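Local coordinates for protein beta-galactosidase (Bacillus circulans, PDB 4MAD) that probably hydrolyses terminal non-reducing beta-D-galactose residues from beta-D-galactosides, as a retaining enzyme of glycoside hydrolase family 35, at residues G407-T412 with V443-E448; L18-S23 with N240-C245; I530-W535 with Q583-V588; R42-Y47 with A563-E568. All coordinates share one frame; numbering follows the deposited sequence.

Contact 1: residues G407-T412 with V443-E448; sequences GKQALT and VELTEE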
loop_
_atom_site.group_PDB
_atom_site.type_symbol
_atom_site.label_atom_id
_atom_site.label_comp_id
_atom_site.label_asym_id
_atom_site.label_seq_id
_atom_site.Cartn_x
_atom_site.Cartn_y
_atom_site.Cartn_z
ATOM N N GLY A 407 17.541 -19.326 34.765
ATOM C CA GLY A 407 16.432 -20.221 34.981
ATOM C C GLY A 407 15.151 -19.841 34.244
ATOM O O GLY A 407 15.182 -19.259 33.228
ATOM N N LYS A 408 14.025 -20.238 34.762
ATOM C CA LYS A 408 12.800 -19.958 34.091
ATOM C C LYS A 408 12.477 -18.479 34.216
ATOM O O LYS A 408 12.453 -17.952 35.313
ATOM C CB LYS A 408 11.724 -20.781 34.743
ATOM C CG LYS A 408 10.352 -20.390 34.436
ATOM C CD LYS A 408 9.423 -21.153 35.282
ATOM C CE LYS A 408 8.581 -22.017 34.446
ATOM N NZ LYS A 408 9.271 -23.276 34.141
ATOM N N GLN A 409 12.272 -17.832 33.080
ATOM C CA GLN A 409 11.954 -16.420 33.027
ATOM C C GLN A 409 10.839 -16.112 32.044
ATOM O O GLN A 409 10.683 -16.788 31.106
ATOM C CB GLN A 409 13.162 -15.624 32.594
ATOM C CG GLN A 409 14.318 -15.742 33.508
ATOM C CD GLN A 409 14.099 -14.999 34.795
ATOM O OE1 GLN A 409 13.484 -14.002 34.797
ATOM N NE2 GLN A 409 14.624 -15.500 35.874
ATOM N N ALA A 410 10.118 -15.049 32.290
ATOM C CA ALA A 410 9.195 -14.536 31.342
ATOM C C ALA A 410 9.911 -13.514 30.507
ATOM O O ALA A 410 10.425 -12.562 31.020
ATOM C CB ALA A 410 8.067 -13.912 31.998
ATOM N N LEU A 411 9.937 -13.757 29.218
ATOM C CA LEU A 411 10.531 -12.829 28.294
ATOM C C LEU A 411 9.456 -11.919 27.772
ATOM O O LEU A 411 8.474 -12.372 27.305
ATOM C CB LEU A 411 11.117 -13.554 27.116
ATOM C CG LEU A 411 11.974 -12.696 26.202
ATOM C CD1 LEU A 411 13.204 -13.404 25.921
ATOM C CD2 LEU A 411 11.304 -12.443 24.958
ATOM N N THR A 412 9.640 -10.634 27.879
ATOM C CA THR A 412 8.679 -9.710 27.331
ATOM C C THR A 412 9.340 -8.808 26.313
ATOM O O THR A 412 10.386 -8.289 26.557
ATOM C CB THR A 412 8.033 -8.848 28.427
ATOM O OG1 THR A 412 7.387 -9.696 29.369
ATOM C CG2 THR A 412 7.037 -7.877 27.829
ATOM N N VAL A 443 10.810 -18.622 28.813
ATOM C CA VAL A 443 12.043 -19.249 28.412
ATOM C C VAL A 443 12.733 -19.880 29.591
ATOM O O VAL A 443 12.467 -19.517 30.689
ATOM C CB VAL A 443 12.973 -18.290 27.794
ATOM C CG1 VAL A 443 12.347 -17.708 26.578
ATOM C CG2 VAL A 443 13.321 -17.257 28.745
ATOM N N GLU A 444 13.580 -20.866 29.335
ATOM C CA GLU A 444 14.362 -21.494 30.363
ATOM C C GLU A 444 15.828 -21.334 30.062
ATOM O O GLU A 444 16.318 -21.951 29.162
ATOM C CB GLU A 444 14.071 -22.960 30.394
ATOM C CG GLU A 444 12.659 -23.262 30.563
ATOM C CD GLU A 444 12.260 -23.128 31.973
ATOM O OE1 GLU A 444 13.117 -22.761 32.753
ATOM O OE2 GLU A 444 11.113 -23.413 32.317
ATOM N N LEU A 445 16.510 -20.510 30.830
ATOM C CA LEU A 445 17.884 -20.213 30.579
ATOM C C LEU A 445 18.759 -20.958 31.546
ATOM O O LEU A 445 19.048 -20.475 32.600
ATOM C CB LEU A 445 18.096 -18.740 30.751
ATOM C CG LEU A 445 17.136 -17.997 29.856
ATOM C CD1 LEU A 445 17.118 -16.597 30.152
ATOM C CD2 LEU A 445 17.553 -18.223 28.475
ATOM N N THR A 446 19.146 -22.153 31.174
ATOM C CA THR A 446 19.905 -22.968 32.073
ATOM C C THR A 446 21.367 -23.007 31.798
ATOM O O THR A 446 22.098 -23.500 32.593
ATOM C CB THR A 446 19.419 -24.352 32.030
ATOM O OG1 THR A 446 19.441 -24.767 30.686
ATOM C CG2 THR A 446 18.033 -24.410 32.507
ATOM N N GLU A 447 21.797 -22.525 30.656
ATOM C CA GLU A 447 23.205 -22.510 30.362
ATOM C C GLU A 447 23.917 -21.328 30.961
ATOM O O GLU A 447 23.295 -20.423 31.373
ATOM C CB GLU A 447 23.472 -22.661 28.861
ATOM C CG GLU A 447 22.905 -23.964 28.247
ATOM C CD GLU A 447 23.841 -25.205 28.308
ATOM O OE1 GLU A 447 25.049 -25.096 28.115
ATOM O OE2 GLU A 447 23.335 -26.313 28.511
ATOM N N GLU A 448 25.242 -21.349 30.985
ATOM C CA GLU A 448 26.026 -20.228 31.473
ATOM C C GLU A 448 25.840 -18.974 30.654
ATOM O O GLU A 448 25.920 -17.907 31.155
ATOM C CB GLU A 448 27.507 -20.564 31.463
ATOM C CG GLU A 448 27.920 -21.542 32.503
ATOM C CD GLU A 448 27.437 -21.152 33.862
ATOM O OE1 GLU A 448 27.922 -20.141 34.407
ATOM O OE2 GLU A 448 26.557 -21.831 34.396
#
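Gly407, Lys408 and Gln409 pair antiparallel with Leu445, Glu444 and Val443, joining strand 409-417 to 440-445, an outermost strand of a four-stranded sheet in the first all-beta domain. Four backbone hydrogen bonds hold the pairing. Gln409 and Val443 exchange two, N to O and O to N, both 2.9 Å. At the Gly407-Leu445 pair, Gly407 N gives to Leu445 O at 2.9 Å, while the return bond from Leu445 N approaches Gly407 O from above its carbonyl plane. Between these pairs, Lys408 CA also sends a C-H toward Val443 O, 3.4 Å away. The chain turns a corner at Lys408. Just before it, Gly407 has a positive phi (75°), and a side chain there would press on the preceding carbonyl oxygen, so glycine suits the place.

Apolar contact lies on the face opposite Lys408 and Glu444. The CG2 methyl of Val443 rests near Gln409 CB at 4.2 Å, and its CG1 meets Leu411 CB. Leu411, Leu445 and the Gln409 side chain all pack on Leu480 of the neighbouring strand 473-480, so aliphatic surface suits this face. The Gln409 amide turns away instead, and its NE2 bonds Tyr406 O.

Charge is kept to the exposed face. Lys408 and Glu444 run alongside each other in the same direction, two long side chains whose charged ends can join in solvent. Lys408 starts with CG anti to its own nitrogen (chi1 165°) and bends only near its end, which brings the ammonium to the carboxylate: NZ meets the syn lone pair of Glu444 OE2 at 2.6 Å, a salt bridge.

Contact 2: residues L18-S23 with N240-C245; sequences LTYDDS and NAPLMC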
loop_
_atom_site.group_PDB
_atom_site.type_symbol
_atom_site.label_atom_id
_atom_site.label_comp_id
_atom_site.label_asym_id
_atom_site.label_seq_id
_atom_site.Cartn_x
_atom_site.Cartn_y
_atom_site.Cartn_z
ATOM N N LEU A 18 -10.615 23.689 -15.420
ATOM C CA LEU A 18 -11.808 23.253 -14.745
ATOM C C LEU A 18 -12.207 24.248 -13.699
ATOM O O LEU A 18 -11.447 24.561 -12.863
ATOM C CB LEU A 18 -11.589 21.910 -14.048
ATOM C CG LEU A 18 -12.790 21.326 -13.320
ATOM C CD1 LEU A 18 -13.844 20.832 -14.279
ATOM C CD2 LEU A 18 -12.408 20.251 -12.360
ATOM N N THR A 19 -13.436 24.703 -13.773
ATOM C CA THR A 19 -13.984 25.621 -12.781
ATOM C C THR A 19 -15.393 25.200 -12.461
ATOM O O THR A 19 -15.838 24.211 -12.919
ATOM C CB THR A 19 -14.044 27.077 -13.274
ATOM O OG1 THR A 19 -14.966 27.160 -14.338
ATOM C CG2 THR A 19 -12.747 27.516 -13.749
ATOM N N TYR A 20 -16.042 25.940 -11.601
ATOM C CA TYR A 20 -17.430 25.689 -11.364
ATOM C C TYR A 20 -18.262 26.802 -10.831
ATOM O O TYR A 20 -17.827 27.572 -10.022
ATOM C CB TYR A 20 -17.647 24.649 -10.250
ATOM C CG TYR A 20 -17.163 25.040 -8.902
ATOM C CD1 TYR A 20 -17.979 25.680 -7.996
ATOM C CD2 TYR A 20 -15.893 24.763 -8.523
ATOM C CE1 TYR A 20 -17.527 26.014 -6.760
ATOM C CE2 TYR A 20 -15.418 25.130 -7.322
ATOM C CZ TYR A 20 -16.243 25.754 -6.440
ATOM O OH TYR A 20 -15.780 26.086 -5.265
ATOM N N ASP A 21 -19.490 26.840 -11.278
ATOM C CA ASP A 21 -20.381 27.706 -10.592
ATOM C C ASP A 21 -21.640 27.236 -9.887
ATOM O O ASP A 21 -21.790 27.402 -8.704
ATOM C CB ASP A 21 -21.059 28.693 -11.489
ATOM C CG ASP A 21 -21.526 28.094 -12.745
ATOM O OD1 ASP A 21 -22.257 27.100 -12.725
ATOM O OD2 ASP A 21 -21.169 28.654 -13.775
ATOM N N ASP A 22 -22.422 26.492 -10.659
ATOM C CA ASP A 22 -23.536 25.738 -10.164
ATOM C C ASP A 22 -23.057 24.329 -10.444
ATOM O O ASP A 22 -23.435 23.384 -9.794
ATOM C CB ASP A 22 -24.736 25.994 -11.042
ATOM C CG ASP A 22 -25.966 26.138 -10.266
ATOM O OD1 ASP A 22 -26.258 27.258 -9.848
ATOM O OD2 ASP A 22 -26.652 25.127 -10.060
ATOM N N SER A 23 -22.273 24.233 -11.490
ATOM C CA SER A 23 -21.862 22.980 -12.021
ATOM C C SER A 23 -20.431 23.080 -12.512
ATOM O O SER A 23 -19.967 24.151 -12.686
ATOM C CB SER A 23 -22.823 22.622 -13.121
ATOM O OG SER A 23 -22.226 22.784 -14.341
ATOM N N ASN A 240 -24.099 25.665 -2.518
ATOM C CA ASN A 240 -24.321 25.899 -3.942
ATOM C C ASN A 240 -23.460 25.173 -4.983
ATOM O O ASN A 240 -23.867 24.960 -6.081
ATOM C CB ASN A 240 -24.259 27.382 -4.215
ATOM C CG ASN A 240 -25.227 28.150 -3.389
ATOM O OD1 ASN A 240 -26.342 27.776 -3.263
ATOM N ND2 ASN A 240 -24.774 29.200 -2.787
ATOM N N ALA A 241 -22.271 24.790 -4.568
ATOM C CA ALA A 241 -21.280 24.212 -5.411
ATOM C C ALA A 241 -21.666 22.809 -5.864
ATOM O O ALA A 241 -22.501 22.209 -5.278
ATOM C CB ALA A 241 -19.996 24.217 -4.753
ATOM N N PRO A 242 -21.054 22.346 -6.940
ATOM C CA PRO A 242 -21.438 21.077 -7.533
ATOM C C PRO A 242 -21.153 19.972 -6.569
ATOM O O PRO A 242 -20.289 20.123 -5.767
ATOM C CB PRO A 242 -20.511 20.944 -8.728
ATOM C CG PRO A 242 -19.696 22.063 -8.744
ATOM C CD PRO A 242 -20.165 23.080 -7.831
ATOM N N LEU A 243 -21.873 18.883 -6.672
ATOM C CA LEU A 243 -21.711 17.771 -5.753
ATOM C C LEU A 243 -20.781 16.711 -6.315
ATOM O O LEU A 243 -21.021 16.247 -7.361
ATOM C CB LEU A 243 -23.053 17.134 -5.505
ATOM C CG LEU A 243 -24.212 17.983 -5.014
ATOM C CD1 LEU A 243 -25.517 17.201 -4.979
ATOM C CD2 LEU A 243 -23.876 18.514 -3.653
ATOM N N MET A 244 -19.721 16.349 -5.611
ATOM C CA MET A 244 -18.861 15.275 -6.058
ATOM C C MET A 244 -18.522 14.244 -4.969
ATOM O O MET A 244 -18.137 14.593 -3.930
ATOM C CB MET A 244 -17.570 15.788 -6.648
ATOM C CG MET A 244 -16.803 14.699 -7.292
ATOM S SD MET A 244 -15.594 15.356 -8.379
ATOM C CE MET A 244 -15.023 13.945 -9.158
ATOM N N CYS A 245 -18.643 12.976 -5.286
ATOM C CA CYS A 245 -18.166 11.919 -4.432
ATOM C C CYS A 245 -16.764 11.588 -4.869
ATOM O O CYS A 245 -16.578 10.980 -5.840
ATOM C CB CYS A 245 -19.027 10.696 -4.606
ATOM S SG CYS A 245 -18.469 9.294 -3.652
#
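Ser23 and Pro242 bring their CA atoms to 4.9 Å, and Asp22 and Ala241 theirs to 5.5 Å, as the turn between strands 18-20 and 24-26 comes against the loop that leads into strand 244-249 of the (beta/alpha)8 barrel. The contact thus sets the first hairpin of a small three-stranded antiparallel sheet at the end of the barrel where its strands begin. Tyr20 carries most of the apolar contact. Its CG sits between the backbone nitrogen and carbonyl carbon (chi1 63°), which turns the ring toward the 240-245 loop, where it crosses Pro242 at about a right angle: Tyr20 CD1 lies 3.4 Å from Pro242 CD, and Tyr20 CB 3.6 Å from Pro242 CG. Farther along the ring, CE1 meets the Ala241 methyl, CB, at 3.7 Å. The rigid proline and the small alanine give the ring a compact surface to abut, and Phe218 of the adjacent barrel strand also meets that ring. A serine in place of Tyr20 would take away the ring and is likely to leave Pro242 CD and the Ala241 methyl without this apolar partner. Asp21 shapes the turn beside it. Its short carboxylate forms an Asx turn, in which Ser23 N donates to Asp21 OD1 at 3.1 Å, on the anti side and tilted 32° out of the carboxylate plane.

Contact 3: residues I530-W535 with Q583-V588; sequences IDLSEW and QSVTFV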
loop_
_atom_site.group_PDB
_atom_site.type_symbol
_atom_site.label_atom_id
_atom_site.label_comp_id
_atom_site.label_asym_id
_atom_site.label_seq_id
_atom_site.Cartn_x
_atom_site.Cartn_y
_atom_site.Cartn_z
ATOM N N ILE A 530 0.936 -17.760 -8.284
ATOM C CA ILE A 530 1.550 -18.759 -7.461
ATOM C C ILE A 530 0.645 -19.194 -6.301
ATOM O O ILE A 530 0.285 -18.411 -5.507
ATOM C CB ILE A 530 2.885 -18.258 -6.850
ATOM C CG1 ILE A 530 3.835 -17.782 -7.917
ATOM C CG2 ILE A 530 3.530 -19.337 -6.111
ATOM C CD1 ILE A 530 5.167 -17.323 -7.400
ATOM N N ASP A 531 0.331 -20.467 -6.234
ATOM C CA ASP A 531 -0.546 -21.009 -5.224
ATOM C C ASP A 531 0.253 -21.392 -4.002
ATOM O O ASP A 531 1.032 -22.259 -4.075
ATOM C CB ASP A 531 -1.214 -22.262 -5.726
ATOM C CG ASP A 531 -1.911 -23.025 -4.644
ATOM O OD1 ASP A 531 -2.253 -22.490 -3.621
ATOM O OD2 ASP A 531 -2.110 -24.210 -4.844
ATOM N N LEU A 532 0.048 -20.665 -2.925
ATOM C CA LEU A 532 0.838 -20.781 -1.736
ATOM C C LEU A 532 0.075 -21.359 -0.567
ATOM O O LEU A 532 0.496 -21.241 0.544
ATOM C CB LEU A 532 1.382 -19.440 -1.348
ATOM C CG LEU A 532 2.430 -18.927 -2.318
ATOM C CD1 LEU A 532 2.368 -17.507 -2.622
ATOM C CD2 LEU A 532 3.789 -19.400 -1.994
ATOM N N SER A 533 -1.046 -21.998 -0.906
ATOM C CA SER A 533 -1.976 -22.555 0.062
ATOM C C SER A 533 -1.338 -23.627 0.927
ATOM O O SER A 533 -1.763 -23.848 2.032
ATOM C CB SER A 533 -3.241 -23.119 -0.602
ATOM O OG SER A 533 -2.958 -24.165 -1.455
ATOM N N GLU A 534 -0.371 -24.333 0.370
ATOM C CA GLU A 534 0.359 -25.333 1.133
ATOM C C GLU A 534 1.271 -24.749 2.215
ATOM O O GLU A 534 1.532 -25.385 3.175
ATOM C CB GLU A 534 1.110 -26.339 0.272
ATOM C CG GLU A 534 1.624 -27.524 1.069
ATOM C CD GLU A 534 2.486 -28.534 0.307
ATOM O OE1 GLU A 534 2.983 -28.258 -0.772
ATOM O OE2 GLU A 534 2.668 -29.617 0.837
ATOM N N TRP A 535 1.791 -23.575 1.963
ATOM C CA TRP A 535 2.781 -22.919 2.782
ATOM C C TRP A 535 2.135 -22.164 3.933
ATOM O O TRP A 535 0.956 -22.213 4.088
ATOM C CB TRP A 535 3.672 -22.039 1.914
ATOM C CG TRP A 535 4.503 -22.869 0.957
ATOM C CD1 TRP A 535 4.104 -23.456 -0.192
ATOM C CD2 TRP A 535 5.881 -23.189 1.104
ATOM N NE1 TRP A 535 5.112 -24.151 -0.716
ATOM C CE2 TRP A 535 6.233 -23.978 0.031
ATOM C CE3 TRP A 535 6.839 -22.896 2.059
ATOM C CZ2 TRP A 535 7.503 -24.470 -0.137
ATOM C CZ3 TRP A 535 8.101 -23.383 1.885
ATOM C CH2 TRP A 535 8.419 -24.175 0.813
ATOM N N GLN A 583 8.091 -28.952 -0.345
ATOM C CA GLN A 583 9.014 -29.244 -1.420
ATOM C C GLN A 583 8.905 -28.446 -2.707
ATOM O O GLN A 583 9.771 -28.458 -3.495
ATOM C CB GLN A 583 8.990 -30.723 -1.734
ATOM C CG GLN A 583 9.323 -31.641 -0.624
ATOM C CD GLN A 583 10.726 -31.500 -0.080
ATOM O OE1 GLN A 583 11.656 -31.130 -0.771
ATOM N NE2 GLN A 583 10.879 -31.823 1.182
ATOM N N SER A 584 7.785 -27.781 -2.868
ATOM C CA SER A 584 7.418 -27.152 -4.116
ATOM C C SER A 584 6.304 -26.141 -4.008
ATOM O O SER A 584 5.637 -26.056 -3.048
ATOM C CB SER A 584 6.952 -28.217 -5.090
ATOM O OG SER A 584 5.731 -28.713 -4.703
ATOM N N VAL A 585 6.045 -25.327 -5.109
ATOM C CA VAL A 585 4.864 -24.583 -5.353
ATOM C C VAL A 585 4.354 -24.839 -6.806
ATOM O O VAL A 585 5.082 -25.253 -7.613
ATOM C CB VAL A 585 5.088 -23.073 -5.150
ATOM C CG1 VAL A 585 5.433 -22.776 -3.699
ATOM C CG2 VAL A 585 6.181 -22.567 -6.079
ATOM N N THR A 586 3.215 -24.346 -6.972
ATOM C CA THR A 586 2.608 -24.549 -8.270
ATOM C C THR A 586 2.087 -23.255 -8.857
ATOM O O THR A 586 1.605 -22.454 -8.151
ATOM C CB THR A 586 1.411 -25.463 -8.220
ATOM O OG1 THR A 586 1.640 -26.465 -7.278
ATOM C CG2 THR A 586 1.268 -26.124 -9.525
ATOM N N PHE A 587 2.234 -23.068 -10.151
ATOM C CA PHE A 587 1.810 -21.855 -10.760
ATOM C C PHE A 587 0.465 -22.177 -11.446
ATOM O O PHE A 587 0.375 -23.111 -12.143
ATOM C CB PHE A 587 2.838 -21.360 -11.764
ATOM C CG PHE A 587 4.058 -20.770 -11.138
ATOM C CD1 PHE A 587 4.318 -19.445 -11.192
ATOM C CD2 PHE A 587 4.917 -21.568 -10.488
ATOM C CE1 PHE A 587 5.404 -18.930 -10.583
ATOM C CE2 PHE A 587 6.014 -21.058 -9.880
ATOM C CZ PHE A 587 6.254 -19.741 -9.945
ATOM N N VAL A 588 -0.547 -21.372 -11.211
ATOM C CA VAL A 588 -1.880 -21.607 -11.724
ATOM C C VAL A 588 -2.398 -20.405 -12.541
ATOM O O VAL A 588 -1.780 -19.386 -12.543
ATOM C CB VAL A 588 -2.837 -21.942 -10.588
ATOM C CG1 VAL A 588 -2.346 -23.089 -9.863
ATOM C CG2 VAL A 588 -2.950 -20.808 -9.666
#
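Ile530 faces Phe587 as a non-hydrogen-bonded pair where strand 528-531 runs antiparallel to strand 584-588, in the sheet of the galactose-binding domain. The two side chains lie alongside: Ile530 CG1 is 3.3 Å from Phe587 CE1, and Ile530 CD1 touches both CE1 and CZ of that ring. The second branch, CG2, leans to Val585 CB. At Asp531 the backbone takes over: its N gives a nearly straight bond to Thr586 O (3.0 Å, 174°). Its carboxylate serves the turn that follows: OD1 accepts from Ser533 N, an Asx turn, and from Ser533 OG as well. Leu532 begins a type I turn and lays CD2 beside Val585 CG1 at 4.1 Å. The turn ends at Trp535, whose indole crosses Val585 at about a right angle. Its NE1 donates to Ser584 O at 3.1 Å, the oxygen lying in the indole plane. Trp535 also meets the rings of His516 and His582 edge-to-face. A phenylalanine in place of Trp535 would lack the indole N-H and would probably leave Ser584 O without this donor. The chemistry is therefore divided: branched and aromatic side chains supply the packing, and where strand 528-531 gives way to the turn, the indole N-H supplies a donor to Ser584 O, whereas the buried Thr586 N has no partner in the model.

Contact 4: residues R42-Y47 with A563-E568; sequences RTVPEY and APFLQE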
loop_
_atom_site.group_PDB
_atom_site.type_symbol
_atom_site.label_atom_id
_atom_site.label_comp_id
_atom_site.label_asym_id
_atom_site.label_seq_id
_atom_site.Cartn_x
_atom_site.Cartn_y
_atom_site.Cartn_z
ATOM N N ARG A 42 0.621 0.735 -8.150
ATOM C CA ARG A 42 0.001 -0.545 -7.907
ATOM C C ARG A 42 -0.136 -1.482 -9.133
ATOM O O ARG A 42 -0.654 -2.520 -9.012
ATOM C CB ARG A 42 -1.314 -0.349 -7.199
ATOM C CG ARG A 42 -1.135 -0.071 -5.737
ATOM C CD ARG A 42 -2.406 0.283 -5.012
ATOM N NE ARG A 42 -2.373 -0.037 -3.607
ATOM C CZ ARG A 42 -2.813 0.733 -2.621
ATOM N NH1 ARG A 42 -3.366 1.884 -2.886
ATOM N NH2 ARG A 42 -2.742 0.300 -1.379
ATOM N N THR A 43 0.353 -1.055 -10.296
ATOM C CA THR A 43 0.369 -1.884 -11.485
ATOM C C THR A 43 1.721 -1.723 -12.188
ATOM O O THR A 43 2.218 -0.685 -12.222
ATOM C CB THR A 43 -0.800 -1.519 -12.393
ATOM O OG1 THR A 43 -2.009 -1.873 -11.741
ATOM C CG2 THR A 43 -0.674 -2.196 -13.723
ATOM N N VAL A 44 2.282 -2.774 -12.724
ATOM C CA VAL A 44 3.576 -2.617 -13.397
ATOM C C VAL A 44 3.420 -1.703 -14.611
ATOM O O VAL A 44 2.422 -1.748 -15.252
ATOM C CB VAL A 44 4.183 -3.969 -13.883
ATOM C CG1 VAL A 44 4.620 -4.796 -12.715
ATOM C CG2 VAL A 44 3.200 -4.706 -14.750
ATOM N N PRO A 45 4.441 -0.928 -14.956
ATOM C CA PRO A 45 4.298 0.088 -15.993
ATOM C C PRO A 45 3.935 -0.435 -17.375
ATOM O O PRO A 45 3.253 0.203 -18.114
ATOM C CB PRO A 45 5.654 0.776 -16.019
ATOM C CG PRO A 45 6.456 0.132 -15.092
ATOM C CD PRO A 45 5.697 -0.765 -14.247
ATOM N N GLU A 46 4.343 -1.643 -17.669
ATOM C CA GLU A 46 4.089 -2.255 -18.960
ATOM C C GLU A 46 2.588 -2.322 -19.226
ATOM O O GLU A 46 2.172 -2.311 -20.330
ATOM C CB GLU A 46 4.706 -3.636 -18.992
ATOM C CG GLU A 46 6.188 -3.573 -19.044
ATOM C CD GLU A 46 6.869 -3.452 -17.703
ATOM O OE1 GLU A 46 6.233 -3.578 -16.690
ATOM O OE2 GLU A 46 8.075 -3.299 -17.719
ATOM N N TYR A 47 1.835 -2.410 -18.125
ATOM C CA TYR A 47 0.394 -2.555 -18.143
ATOM C C TYR A 47 -0.449 -1.276 -17.935
ATOM O O TYR A 47 -1.644 -1.310 -18.033
ATOM C CB TYR A 47 -0.033 -3.656 -17.172
ATOM C CG TYR A 47 0.317 -5.080 -17.542
ATOM C CD1 TYR A 47 0.483 -5.464 -18.854
ATOM C CD2 TYR A 47 0.404 -6.052 -16.587
ATOM C CE1 TYR A 47 0.766 -6.736 -19.174
ATOM C CE2 TYR A 47 0.673 -7.332 -16.911
ATOM C CZ TYR A 47 0.871 -7.679 -18.207
ATOM O OH TYR A 47 1.118 -8.959 -18.592
ATOM N N ALA A 563 3.395 -10.756 -16.165
ATOM C CA ALA A 563 4.282 -11.350 -17.131
ATOM C C ALA A 563 5.653 -10.670 -17.204
ATOM O O ALA A 563 6.629 -11.330 -17.427
ATOM C CB ALA A 563 3.657 -11.349 -18.447
ATOM N N PRO A 564 5.721 -9.369 -17.019
ATOM C CA PRO A 564 6.994 -8.654 -17.167
ATOM C C PRO A 564 8.070 -9.076 -16.194
ATOM O O PRO A 564 9.202 -8.841 -16.434
ATOM C CB PRO A 564 6.598 -7.234 -16.937
ATOM C CG PRO A 564 5.245 -7.164 -17.524
ATOM C CD PRO A 564 4.602 -8.431 -17.093
ATOM N N PHE A 565 7.655 -9.634 -15.073
ATOM C CA PHE A 565 8.525 -10.198 -14.095
ATOM C C PHE A 565 9.260 -11.465 -14.617
ATOM O O PHE A 565 10.274 -11.820 -14.132
ATOM C CB PHE A 565 7.742 -10.495 -12.836
ATOM C CG PHE A 565 7.378 -9.268 -12.007
ATOM C CD1 PHE A 565 7.697 -8.004 -12.399
ATOM C CD2 PHE A 565 6.709 -9.414 -10.825
ATOM C CE1 PHE A 565 7.353 -6.946 -11.645
ATOM C CE2 PHE A 565 6.395 -8.372 -10.084
ATOM C CZ PHE A 565 6.698 -7.131 -10.494
ATOM N N LEU A 566 8.621 -12.165 -15.533
ATOM C CA LEU A 566 9.114 -13.361 -16.194
ATOM C C LEU A 566 9.946 -13.122 -17.479
ATOM O O LEU A 566 9.903 -12.081 -18.058
ATOM C CB LEU A 566 7.957 -14.286 -16.545
ATOM C CG LEU A 566 7.110 -14.884 -15.417
ATOM C CD1 LEU A 566 5.898 -15.625 -15.855
ATOM C CD2 LEU A 566 7.949 -15.704 -14.558
ATOM N N GLN A 567 10.709 -14.137 -17.838
ATOM C CA GLN A 567 11.469 -14.149 -19.058
ATOM C C GLN A 567 11.471 -15.522 -19.678
ATOM O O GLN A 567 11.263 -16.513 -19.027
ATOM C CB GLN A 567 12.883 -13.668 -18.845
ATOM C CG GLN A 567 13.745 -14.579 -18.050
ATOM C CD GLN A 567 14.992 -13.869 -17.578
ATOM O OE1 GLN A 567 14.907 -12.857 -16.924
ATOM N NE2 GLN A 567 16.124 -14.374 -17.926
ATOM N N GLU A 568 11.693 -15.553 -20.976
ATOM C CA GLU A 568 11.778 -16.823 -21.652
ATOM C C GLU A 568 12.949 -17.555 -21.133
ATOM O O GLU A 568 13.961 -17.001 -20.965
ATOM C CB GLU A 568 11.922 -16.641 -23.158
ATOM C CG GLU A 568 10.575 -16.577 -23.827
ATOM C CD GLU A 568 10.588 -15.947 -25.209
ATOM O OE1 GLU A 568 11.623 -16.004 -25.885
ATOM O OE2 GLU A 568 9.538 -15.410 -25.605
#
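Pro564 is the bump of this contact, a rigid ring on a short 3-10 turn that pushes between the side chains of Glu46, Tyr47 and Val44. Along one flank the Glu46 chain passes it, heading the other way. Bent at chi2 (86°), this chain folds back so that OE1 comes to 3.7 Å from Pro564 CB while its own CB stays near Pro564 CG. Its CB and CG line the proline ring together with the carboxylate. Tyr47 forms another part of the hollow: its ring is crossed obliquely by Pro564, with CZ 4.0 Å from Pro564 CD. Val44 completes it, its CG2 touching Pro564 CG at 4.2 Å.

A second fit lies beside the first. Val44 CG1 presses obliquely on the far end of the Phe565 ring, 3.6 Å from CE1, so the two methyls of one valine serve two neighbouring residues. The beta-branched side chain suits this because it spreads methyls to both. Phe565 is also stacked on His545 of its own domain.

Past Pro564 CD, the Tyr47 hydroxyl lies against the Ala563 methyl, OH 3.5 Å from CB. The hydroxyl hydrogen-bonds with Asp527 OD1, an oxygen that also accepts from Ala563 N, giving this largely apolar seam a polar fastening. Each side is shaped by a tight turn: Tyr47 N reaches Val44 O, and Leu566 N reaches Ala563 O at 2.9 Å. The arrangement is a domain interface, in which the first beta-alpha loop of the TIM barrel receives a loop of the galactose-binding domain.

Overall arrangement
Contact 2 opens first along the chain, at the foot of the TIM barrel, and 42-47 falls between its segments; contact 1 follows in the first all-beta domain, and contact 3 in the galactose-binding domain. Contacts 1 and 2 lie on opposite sides of the molecule, their centres 67 Å apart. Contact 4 brackets contact 1 and interleaves with contacts 2 and 3. Its nearest atoms are about 6 Å from contact 3, whose strand 528-531 lies next to 558-561, just before the 563-568 loop. Contacts 1 and 3 each pair strands within one sheet and contact 2 sets the N-terminal strands against the barrel, whereas contact 4 joins two domains.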